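Local structure of exodeoxyribonuclease III (2JC4) at residues N9-R14 with L30-L35; F197-D202 with G213-H218; R233-T238 with H247-A252. The protein is a DNA-repair phosphodiesterase of the AP/ExoA family that probably degrades double-stranded DNA from its 3' ends with the help of magnesium or manganese ions. One frame throughout, in Å; residues are numbered along the deposited sequence.

Contact 1: N9-R14 with L30-L35. With MG (magnesium ion), chain B.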
loop_
_atom_site.group_PDB
_atom_site.type_symbol
_atom_site.label_atom_id
_atom_site.label_comp_id
_atom_site.label_asym_id
_atom_site.label_seq_id
_atom_site.Cartn_x
_atom_site.Cartn_y
_atom_site.Cartn_z
ATOM N N ASN A 9 -9.619 0.327 -5.244
ATOM C CA ASN A 9 -11.038 0.066 -4.914
ATOM C C ASN A 9 -11.818 -0.537 -6.101
ATOM O O ASN A 9 -12.867 -0.003 -6.525
ATOM C CB ASN A 9 -11.731 1.364 -4.441
ATOM C CG ASN A 9 -13.123 1.115 -3.923
ATOM O OD1 ASN A 9 -13.389 0.052 -3.399
ATOM N ND2 ASN A 9 -14.014 2.097 -4.059
ATOM N N SER A 10 -11.284 -1.641 -6.610
ATOM C CA SER A 10 -11.692 -2.375 -7.836
ATOM C C SER A 10 -10.875 -1.954 -9.079
ATOM O O SER A 10 -11.002 -0.810 -9.581
ATOM C CB SER A 10 -13.201 -2.324 -8.146
ATOM O OG SER A 10 -13.365 -2.962 -9.416
ATOM N N LEU A 11 -10.055 -2.870 -9.590
ATOM C CA LEU A 11 -9.331 -2.591 -10.840
ATOM C C LEU A 11 -10.239 -2.569 -12.083
ATOM O O LEU A 11 -9.933 -1.883 -13.057
ATOM C CB LEU A 11 -8.176 -3.578 -11.049
ATOM C CG LEU A 11 -7.259 -3.280 -12.224
ATOM C CD1 LEU A 11 -6.702 -1.864 -12.167
ATOM C CD2 LEU A 11 -6.107 -4.304 -12.265
ATOM N N ASN A 12 -11.342 -3.302 -12.042
ATOM C CA ASN A 12 -12.353 -3.220 -13.110
ATOM C C ASN A 12 -12.802 -1.770 -13.261
ATOM O O ASN A 12 -12.828 -1.215 -14.364
ATOM C CB ASN A 12 -13.547 -4.120 -12.789
ATOM C CG ASN A 12 -14.162 -4.773 -14.046
ATOM O OD1 ASN A 12 -14.009 -4.287 -15.176
ATOM N ND2 ASN A 12 -14.845 -5.898 -13.840
ATOM N N VAL A 13 -13.139 -1.145 -12.135
ATOM C CA VAL A 13 -13.609 0.240 -12.170
ATOM C C VAL A 13 -12.511 1.219 -12.567
ATOM O O VAL A 13 -12.736 2.154 -13.348
ATOM C CB VAL A 13 -14.212 0.647 -10.817
ATOM C CG1 VAL A 13 -14.732 2.087 -10.883
ATOM C CG2 VAL A 13 -15.335 -0.321 -10.444
ATOM N N ARG A 14 -11.325 1.029 -12.003
ATOM C CA ARG A 14 -10.278 2.046 -12.078
ATOM C C ARG A 14 -9.318 1.869 -13.222
ATOM O O ARG A 14 -8.399 2.665 -13.366
ATOM C CB ARG A 14 -9.455 2.061 -10.767
ATOM C CG ARG A 14 -9.264 3.448 -10.132
ATOM C CD ARG A 14 -10.583 4.133 -9.831
ATOM N NE ARG A 14 -11.339 3.335 -8.855
ATOM C CZ ARG A 14 -12.591 3.552 -8.488
ATOM N NH1 ARG A 14 -13.282 4.575 -8.982
ATOM N NH2 ARG A 14 -13.166 2.731 -7.605
ATOM N N LEU A 30 4.537 0.342 -10.087
ATOM C CA LEU A 30 3.223 0.675 -9.516
ATOM C C LEU A 30 2.691 -0.578 -8.833
ATOM O O LEU A 30 2.581 -1.629 -9.462
ATOM C CB LEU A 30 2.238 1.101 -10.607
ATOM C CG LEU A 30 0.752 1.268 -10.276
ATOM C CD1 LEU A 30 0.596 2.355 -9.213
ATOM C CD2 LEU A 30 -0.071 1.607 -11.525
ATOM N N VAL A 31 2.414 -0.494 -7.545
ATOM C CA VAL A 31 1.771 -1.612 -6.849
ATOM C C VAL A 31 0.321 -1.229 -6.510
ATOM O O VAL A 31 0.052 -0.058 -6.174
ATOM C CB VAL A 31 2.591 -2.088 -5.637
ATOM C CG1 VAL A 31 4.079 -2.299 -5.994
ATOM C CG2 VAL A 31 2.468 -1.151 -4.414
ATOM N N LEU A 32 -0.575 -2.216 -6.592
ATOM C CA LEU A 32 -2.009 -2.032 -6.471
ATOM C C LEU A 32 -2.587 -2.923 -5.398
ATOM O O LEU A 32 -2.117 -4.061 -5.210
ATOM C CB LEU A 32 -2.732 -2.398 -7.809
ATOM C CG LEU A 32 -2.159 -1.713 -9.045
ATOM C CD1 LEU A 32 -2.868 -2.217 -10.304
ATOM C CD2 LEU A 32 -2.391 -0.219 -8.900
ATOM N N GLN A 33 -3.593 -2.385 -4.694
ATOM C CA GLN A 33 -4.422 -3.141 -3.748
ATOM C C GLN A 33 -5.924 -3.002 -4.109
ATOM O O GLN A 33 -6.358 -2.020 -4.734
ATOM C CB GLN A 33 -4.205 -2.660 -2.306
ATOM C CG GLN A 33 -2.741 -2.606 -1.886
ATOM C CD GLN A 33 -2.098 -1.273 -2.266
ATOM O OE1 GLN A 33 -2.721 -0.228 -2.196
ATOM N NE2 GLN A 33 -0.845 -1.324 -2.678
ATOM N N GLU A 34 -6.707 -3.969 -3.637
ATOM C CA GLU A 34 -8.137 -4.054 -3.884
ATOM C C GLU A 34 -8.405 -4.196 -5.366
ATOM O O GLU A 34 -9.244 -3.486 -5.950
ATOM C CB GLU A 34 -8.914 -2.890 -3.247
ATOM C CG GLU A 34 -8.941 -2.977 -1.741
ATOM C CD GLU A 34 -9.992 -2.078 -1.118
ATOM O OE1 GLU A 34 -11.049 -1.805 -1.744
ATOM O OE2 GLU A 34 -9.748 -1.634 0.010
ATOM N N LEU A 35 -7.715 -5.153 -5.982
ATOM C CA LEU A 35 -8.081 -5.513 -7.369
ATOM C C LEU A 35 -9.564 -5.867 -7.445
ATOM O O LEU A 35 -10.253 -5.457 -8.385
ATOM C CB LEU A 35 -7.283 -6.712 -7.850
ATOM C CG LEU A 35 -5.778 -6.592 -7.788
ATOM C CD1 LEU A 35 -5.240 -7.926 -8.349
ATOM C CD2 LEU A 35 -5.270 -5.390 -8.620
HETATM MG MG MG B . -12.608 -0.199 -1.017
HETATM O O HOH W 1 -11.718 -0.394 0.978
HETATM O O HOH W 2 -13.877 1.482 -0.346
HETATM O O HOH W 3 -14.080 -1.770 -0.566
HETATM O O HOH W 4 -10.828 1.109 -1.336
#
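The magnesium site of this DNase I-like fold is closed here by N9 and E34, which follow the two strands of a beta-alpha-beta unit: strand 2-7 leads through N9 and S10 into helix 11-23, which returns to strand 29-33. N9 OD1 lies 2.5 Å from the magnesium ion and E34 OE1 2.4 Å, one oxygen from each group, and four waters bring the coordination to six. The N9 amide and E34 carboxylate planes are nearly perpendicular, 87° apart. With chi1 at -172°, N9 CG lies anti to the backbone N, and OD1 meets the metal. E34 is extended beyond CG, and its second oxygen, OE2, accepts from water 1, itself a metal ligand, and from N7 ND2; K36 NZ donates to N9 OD1. K36 thus holds the metal-bound oxygen of N9 and N7 the other oxygen of E34, which probably limits the rotation of both groups.

Next to the metal ligands, two backbone bonds tie the N-cap and first turn of helix 11-23 to the loop that follows strand 29-33. S10 N donates to E34 O at 2.8 Å, close to the C=O axis, and L11 N to L35 O at 2.9 Å. S10 is the N-cap, its OG accepting from V13 N. On the apolar side L11 and L35 run side by side, and L11 CD1 reaches L32 CD1. Within 9-14, R14 NH2 donates to N9 O at 3.0 Å, the carbonyl oxygen lying near the guanidinium plane while the donor sits 44° out of the carbonyl plane.

Contact 2: F197-D202 with G213-H218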
loop_
_atom_site.group_PDB
_atom_site.type_symbol
_atom_site.label_atom_id
_atom_site.label_comp_id
_atom_site.label_asym_id
_atom_site.label_seq_id
_atom_site.Cartn_x
_atom_site.Cartn_y
_atom_site.Cartn_z
ATOM N N PHE A 197 -0.950 14.677 5.631
ATOM C CA PHE A 197 -0.799 14.061 4.324
ATOM C C PHE A 197 -1.749 12.888 4.197
ATOM O O PHE A 197 -1.321 11.734 4.048
ATOM C CB PHE A 197 0.650 13.632 4.079
ATOM C CG PHE A 197 1.586 14.804 3.936
ATOM C CD1 PHE A 197 2.133 15.406 5.078
ATOM C CD2 PHE A 197 1.903 15.319 2.673
ATOM C CE1 PHE A 197 3.010 16.506 4.970
ATOM C CE2 PHE A 197 2.759 16.421 2.544
ATOM C CZ PHE A 197 3.311 17.016 3.682
ATOM N N TYR A 198 -3.055 13.171 4.249
ATOM C CA TYR A 198 -4.035 12.066 4.167
ATOM C C TYR A 198 -4.046 11.356 2.803
ATOM O O TYR A 198 -3.861 11.987 1.748
ATOM C CB TYR A 198 -5.437 12.577 4.449
ATOM C CG TYR A 198 -5.558 13.378 5.729
ATOM C CD1 TYR A 198 -4.936 12.964 6.906
ATOM C CD2 TYR A 198 -6.327 14.525 5.758
ATOM C CE1 TYR A 198 -5.094 13.684 8.103
ATOM C CE2 TYR A 198 -6.463 15.264 6.945
ATOM C CZ TYR A 198 -5.838 14.833 8.096
ATOM O OH TYR A 198 -5.990 15.566 9.252
ATOM N N THR A 199 -4.277 10.037 2.822
ATOM C CA THR A 199 -4.259 9.243 1.586
ATOM C C THR A 199 -5.600 8.581 1.306
ATOM O O THR A 199 -5.795 8.052 0.215
ATOM C CB THR A 199 -3.199 8.125 1.686
ATOM O OG1 THR A 199 -3.567 7.242 2.732
ATOM C CG2 THR A 199 -1.779 8.717 2.015
ATOM N N TRP A 200 -6.494 8.548 2.313
ATOM C CA TRP A 200 -7.829 8.003 2.165
ATOM C C TRP A 200 -8.832 9.039 2.638
ATOM O O TRP A 200 -8.592 9.694 3.654
ATOM C CB TRP A 200 -8.010 6.735 3.016
ATOM C CG TRP A 200 -9.431 6.274 3.027
ATOM C CD1 TRP A 200 -10.103 5.631 2.022
ATOM C CD2 TRP A 200 -10.364 6.440 4.096
ATOM N NE1 TRP A 200 -11.393 5.396 2.405
ATOM C CE2 TRP A 200 -11.586 5.882 3.671
ATOM C CE3 TRP A 200 -10.283 7.019 5.379
ATOM C CZ2 TRP A 200 -12.734 5.859 4.486
ATOM C CZ3 TRP A 200 -11.416 6.996 6.202
ATOM C CH2 TRP A 200 -12.638 6.415 5.742
ATOM N N PHE A 201 -9.900 9.227 1.866
ATOM C CA PHE A 201 -10.981 10.133 2.232
ATOM C C PHE A 201 -12.293 9.379 1.958
ATOM O O PHE A 201 -12.528 8.903 0.845
ATOM C CB PHE A 201 -10.934 11.416 1.377
ATOM C CG PHE A 201 -9.599 12.146 1.397
ATOM C CD1 PHE A 201 -8.516 11.694 0.592
ATOM C CD2 PHE A 201 -9.440 13.299 2.177
ATOM C CE1 PHE A 201 -7.289 12.376 0.611
ATOM C CE2 PHE A 201 -8.198 14.003 2.193
ATOM C CZ PHE A 201 -7.146 13.542 1.407
ATOM N N ASP A 202 -13.141 9.249 2.983
ATOM C CA ASP A 202 -14.385 8.541 2.828
ATOM C C ASP A 202 -15.219 9.184 1.697
ATOM O O ASP A 202 -15.342 10.424 1.613
ATOM C CB ASP A 202 -15.141 8.566 4.176
ATOM C CG ASP A 202 -16.198 7.466 4.296
ATOM O OD1 ASP A 202 -16.900 7.154 3.318
ATOM O OD2 ASP A 202 -16.326 6.913 5.410
ATOM N N GLY A 213 -9.462 13.285 6.064
ATOM C CA GLY A 213 -9.042 11.925 5.715
ATOM C C GLY A 213 -8.102 11.288 6.750
ATOM O O GLY A 213 -7.878 11.835 7.846
ATOM N N LEU A 214 -7.605 10.096 6.412
ATOM C CA LEU A 214 -6.583 9.371 7.176
ATOM C C LEU A 214 -5.335 9.140 6.286
ATOM O O LEU A 214 -5.446 8.944 5.070
ATOM C CB LEU A 214 -7.113 8.030 7.672
ATOM C CG LEU A 214 -8.484 8.030 8.391
ATOM C CD1 LEU A 214 -8.815 6.592 8.689
ATOM C CD2 LEU A 214 -8.440 8.829 9.665
ATOM N N ARG A 215 -4.160 9.193 6.899
ATOM C CA ARG A 215 -2.943 8.698 6.234
ATOM C C ARG A 215 -2.737 7.241 6.590
ATOM O O ARG A 215 -2.159 6.930 7.641
ATOM C CB ARG A 215 -1.690 9.522 6.595
ATOM C CG ARG A 215 -0.452 9.149 5.772
ATOM C CD ARG A 215 0.796 9.984 6.168
ATOM N NE ARG A 215 1.279 9.618 7.504
ATOM C CZ ARG A 215 2.402 8.920 7.725
ATOM N NH1 ARG A 215 3.165 8.539 6.712
ATOM N NH2 ARG A 215 2.775 8.630 8.959
ATOM N N ILE A 216 -3.188 6.351 5.708
ATOM C CA ILE A 216 -3.089 4.898 5.937
ATOM C C ILE A 216 -2.340 4.142 4.862
ATOM O O ILE A 216 -2.100 2.925 5.008
ATOM C CB ILE A 216 -4.494 4.257 6.149
ATOM C CG1 ILE A 216 -5.425 4.554 4.944
ATOM C CG2 ILE A 216 -5.114 4.779 7.518
ATOM C CD1 ILE A 216 -6.831 3.892 5.065
ATOM N N ASP A 217 -2.013 4.826 3.766
ATOM C CA ASP A 217 -1.192 4.238 2.723
ATOM C C ASP A 217 0.243 4.730 2.850
ATOM O O ASP A 217 0.506 5.972 2.810
ATOM C CB ASP A 217 -1.774 4.617 1.355
ATOM C CG ASP A 217 -3.207 4.141 1.197
ATOM O OD1 ASP A 217 -3.362 2.990 0.780
ATOM O OD2 ASP A 217 -4.161 4.938 1.421
ATOM N N HIS A 218 1.175 3.781 2.992
ATOM C CA HIS A 218 2.558 4.156 3.412
ATOM C C HIS A 218 3.590 3.510 2.533
ATOM O O HIS A 218 3.293 2.530 1.857
ATOM C CB HIS A 218 2.828 3.743 4.875
ATOM C CG HIS A 218 1.800 4.246 5.848
ATOM N ND1 HIS A 218 1.529 5.580 6.003
ATOM C CD2 HIS A 218 0.932 3.585 6.659
ATOM C CE1 HIS A 218 0.557 5.730 6.898
ATOM N NE2 HIS A 218 0.182 4.530 7.316
#
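The backbones of F197-D202 and G213-H218 meet in a single antiparallel bridge, W200 with L214, opened by a classic beta bulge: T199 N (2.8 Å) and W200 N (3.0 Å) both donate to L214 O, while L214 N returns a bond to W200 O. The two donors approach differently, T199 N tilted 33° from the carbonyl plane and W200 N nearly in line with C=O. Y198 lays one ring face over the peptide, with G213 O over the centre of the ring, 3.2 Å above its plane. On W200 the indole and L214 lie side by side, CZ3 3.6 Å from L214 CD1, and CB meets I216 CD1.

T199 carries the polar centre. With chi1 at 63°, OG1 sits between the backbone N and the carbonyl carbon, from where it accepts from I216 N at 3.1 Å and donates to D217 OD2 at 2.7 Å through the anti lone pair of that oxygen. D217 OD2 also takes a bond from H247 ND1. R215 turns its guanidinium away to D155 and D186. Gripped by two donors, D217, predicted to be important for catalysis, is probably held in a fixed rotation, with T199 acting as the second-shell residue that orients it toward H247.

Contact 3: R233-T238 with H247-A252. With NA (sodium ion), chain D.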
loop_
_atom_site.group_PDB
_atom_site.type_symbol
_atom_site.label_atom_id
_atom_site.label_comp_id
_atom_site.label_asym_id
_atom_site.label_seq_id
_atom_site.Cartn_x
_atom_site.Cartn_y
_atom_site.Cartn_z
ATOM N N ARG A 233 5.197 11.895 -2.152
ATOM C CA ARG A 233 4.057 12.757 -2.353
ATOM C C ARG A 233 2.778 11.961 -2.481
ATOM O O ARG A 233 2.805 10.803 -2.911
ATOM C CB ARG A 233 4.272 13.648 -3.592
ATOM C CG ARG A 233 4.582 12.925 -4.838
ATOM C CD ARG A 233 5.304 13.831 -5.850
ATOM N NE ARG A 233 5.888 13.016 -6.906
ATOM C CZ ARG A 233 7.203 12.807 -7.049
ATOM N NH1 ARG A 233 8.087 13.393 -6.232
ATOM N NH2 ARG A 233 7.635 12.023 -8.029
ATOM N N VAL A 234 1.675 12.588 -2.097
ATOM C CA VAL A 234 0.346 11.974 -2.246
ATOM C C VAL A 234 -0.250 12.581 -3.520
ATOM O O VAL A 234 -0.309 13.820 -3.656
ATOM C CB VAL A 234 -0.548 12.187 -0.978
ATOM C CG1 VAL A 234 -1.953 11.505 -1.130
ATOM C CG2 VAL A 234 0.162 11.674 0.298
ATOM N N ASP A 235 -0.669 11.728 -4.448
ATOM C CA ASP A 235 -1.205 12.156 -5.735
ATOM C C ASP A 235 -2.674 12.522 -5.619
ATOM O O ASP A 235 -3.567 11.752 -5.971
ATOM C CB ASP A 235 -1.003 11.038 -6.780
ATOM C CG ASP A 235 -1.541 11.393 -8.165
ATOM O OD1 ASP A 235 -1.973 12.536 -8.424
ATOM O OD2 ASP A 235 -1.560 10.489 -9.013
ATOM N N LEU A 236 -2.929 13.738 -5.169
ATOM C CA LEU A 236 -4.301 14.231 -5.047
ATOM C C LEU A 236 -4.977 14.631 -6.368
ATOM O O LEU A 236 -6.210 14.800 -6.414
ATOM C CB LEU A 236 -4.343 15.391 -4.053
ATOM C CG LEU A 236 -3.948 15.011 -2.626
ATOM C CD1 LEU A 236 -4.189 16.191 -1.725
ATOM C CD2 LEU A 236 -4.713 13.786 -2.055
ATOM N N GLU A 237 -4.188 14.838 -7.427
ATOM C CA GLU A 237 -4.780 15.053 -8.766
ATOM C C GLU A 237 -5.630 13.845 -9.149
ATOM O O GLU A 237 -6.777 13.987 -9.595
ATOM C CB GLU A 237 -3.685 15.266 -9.826
ATOM C CG GLU A 237 -2.868 16.524 -9.554
ATOM C CD GLU A 237 -1.742 16.721 -10.538
ATOM O OE1 GLU A 237 -1.932 16.403 -11.745
ATOM O OE2 GLU A 237 -0.678 17.208 -10.084
ATOM N N THR A 238 -5.083 12.661 -8.936
ATOM C CA THR A 238 -5.754 11.409 -9.261
ATOM C C THR A 238 -6.975 11.240 -8.353
ATOM O O THR A 238 -8.019 10.797 -8.807
ATOM C CB THR A 238 -4.797 10.209 -9.149
ATOM O OG1 THR A 238 -3.789 10.330 -10.164
ATOM C CG2 THR A 238 -5.522 8.872 -9.385
ATOM N N HIS A 247 -8.982 6.033 -2.080
ATOM C CA HIS A 247 -7.548 6.266 -1.727
ATOM C C HIS A 247 -6.849 6.982 -2.876
ATOM O O HIS A 247 -7.148 6.731 -4.042
ATOM C CB HIS A 247 -6.787 4.942 -1.513
ATOM C CG HIS A 247 -7.269 4.115 -0.353
ATOM N ND1 HIS A 247 -6.501 3.904 0.770
ATOM C CD2 HIS A 247 -8.401 3.389 -0.173
ATOM C CE1 HIS A 247 -7.161 3.130 1.619
ATOM N NE2 HIS A 247 -8.314 2.796 1.065
ATOM N N ALA A 248 -5.856 7.806 -2.529
ATOM C CA ALA A 248 -4.984 8.473 -3.483
ATOM C C ALA A 248 -3.701 7.653 -3.636
ATOM O O ALA A 248 -3.255 7.029 -2.656
ATOM C CB ALA A 248 -4.614 9.885 -2.947
ATOM N N PRO A 249 -3.099 7.668 -4.841
ATOM C CA PRO A 249 -1.792 7.014 -4.987
ATOM C C PRO A 249 -0.793 7.727 -4.101
ATOM O O PRO A 249 -0.967 8.918 -3.808
ATOM C CB PRO A 249 -1.416 7.251 -6.465
ATOM C CG PRO A 249 -2.727 7.658 -7.187
ATOM C CD PRO A 249 -3.596 8.288 -6.098
ATOM N N VAL A 250 0.238 7.009 -3.651
ATOM C CA VAL A 250 1.324 7.630 -2.895
ATOM C C VAL A 250 2.587 7.247 -3.670
ATOM O O VAL A 250 2.734 6.087 -4.042
ATOM C CB VAL A 250 1.420 7.093 -1.436
ATOM C CG1 VAL A 250 2.638 7.717 -0.716
ATOM C CG2 VAL A 250 0.100 7.383 -0.650
ATOM N N THR A 251 3.475 8.205 -3.890
ATOM C CA THR A 251 4.700 7.953 -4.644
ATOM C C THR A 251 5.962 8.346 -3.845
ATOM O O THR A 251 6.040 9.443 -3.276
ATOM C CB THR A 251 4.642 8.705 -5.998
ATOM O OG1 THR A 251 3.526 8.242 -6.749
ATOM C CG2 THR A 251 5.929 8.463 -6.833
ATOM N N ALA A 252 6.958 7.449 -3.824
ATOM C CA ALA A 252 8.283 7.789 -3.345
ATOM C C ALA A 252 9.244 7.846 -4.519
ATOM O O ALA A 252 9.196 6.984 -5.413
ATOM C CB ALA A 252 8.758 6.787 -2.340
HETATM NA NA NA D . 0.466 15.955 -3.506
HETATM O O HOH W 5 1.602 15.363 -1.345
HETATM O O HOH W 6 -1.013 16.215 -5.482
HETATM O O HOH W 7 -0.897 17.487 -2.311
#
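A248 CB forms the apolar centre with V234, whose CG1 comes to 3.6 Å from it; L236 CD2 closes on the same methyl from the start of helix 236-239 at 4.0 Å. V234 stands opposite V250 in an antiparallel non-hydrogen-bonded pair, and their CG2 methyls are 4.4 Å apart, a looser meeting. Next to this lies P249, which packs its ring against the helix entrance: P249 CG is 3.8 Å from T238 CG2, and its CD touches T238 CB. The first torsion of T238, -66°, sets CG2 anti to the backbone N and leaves OG1 to turn to D235.

D235 brings the polar groups in. Its side chain crosses the proline, OD2 resting 3.6 Å from P249 CG, and its backbone N donates to P249 O. It is also the N-cap of the helix: OD1 accepts from T238 N and OD2 from T238 OG1, the latter at 2.5 Å. Both donors come from above the carboxylate plane, 57° and 43° out of it; two bonds from T238 probably fix its rotation.

Further out, R233 and T251 make the hydrogen-bonded pair of the ladder, each N donating to the other's O; the T251 N bond is almost straight. The R233 guanidinium passes T251 CG2 and ends on E253 and D231 in salt bridges. At the outer edge V234 O binds a sodium ion, with waters 5, 6 and 7 as its other modelled ligands; water 5 also accepts from V234 N and water 6 from L236 N. The whole is an antiparallel ladder at the margin of one sheet of the DNase I-like sandwich, where the outermost strand 229-234 pairs with 250-254 and then passes through the D235 cap into helix 236-239.

Contacts 1 and 3 both reach the sheet that contains strands 29-33, 250-254 and 229-234, but at different strands, and their centres lie 14 Å apart. Contact 1 is buried and coordinates magnesium with side chains; contact 3 is partly buried, lies at the sheet's margin and meets its sodium through a backbone carbonyl. Contact 2 is a buried loop pairing leading into strand 217-221 of the other sheet. It touches contact 3 directly, through D217 and H247 and through T199 O, 2.8 Å from A248 N. A helix N-cap occurs in contacts 1 and 3, whereas contact 2 relies on a bulge and a threonine hydroxyl that bridges I216 N and D217 OD2.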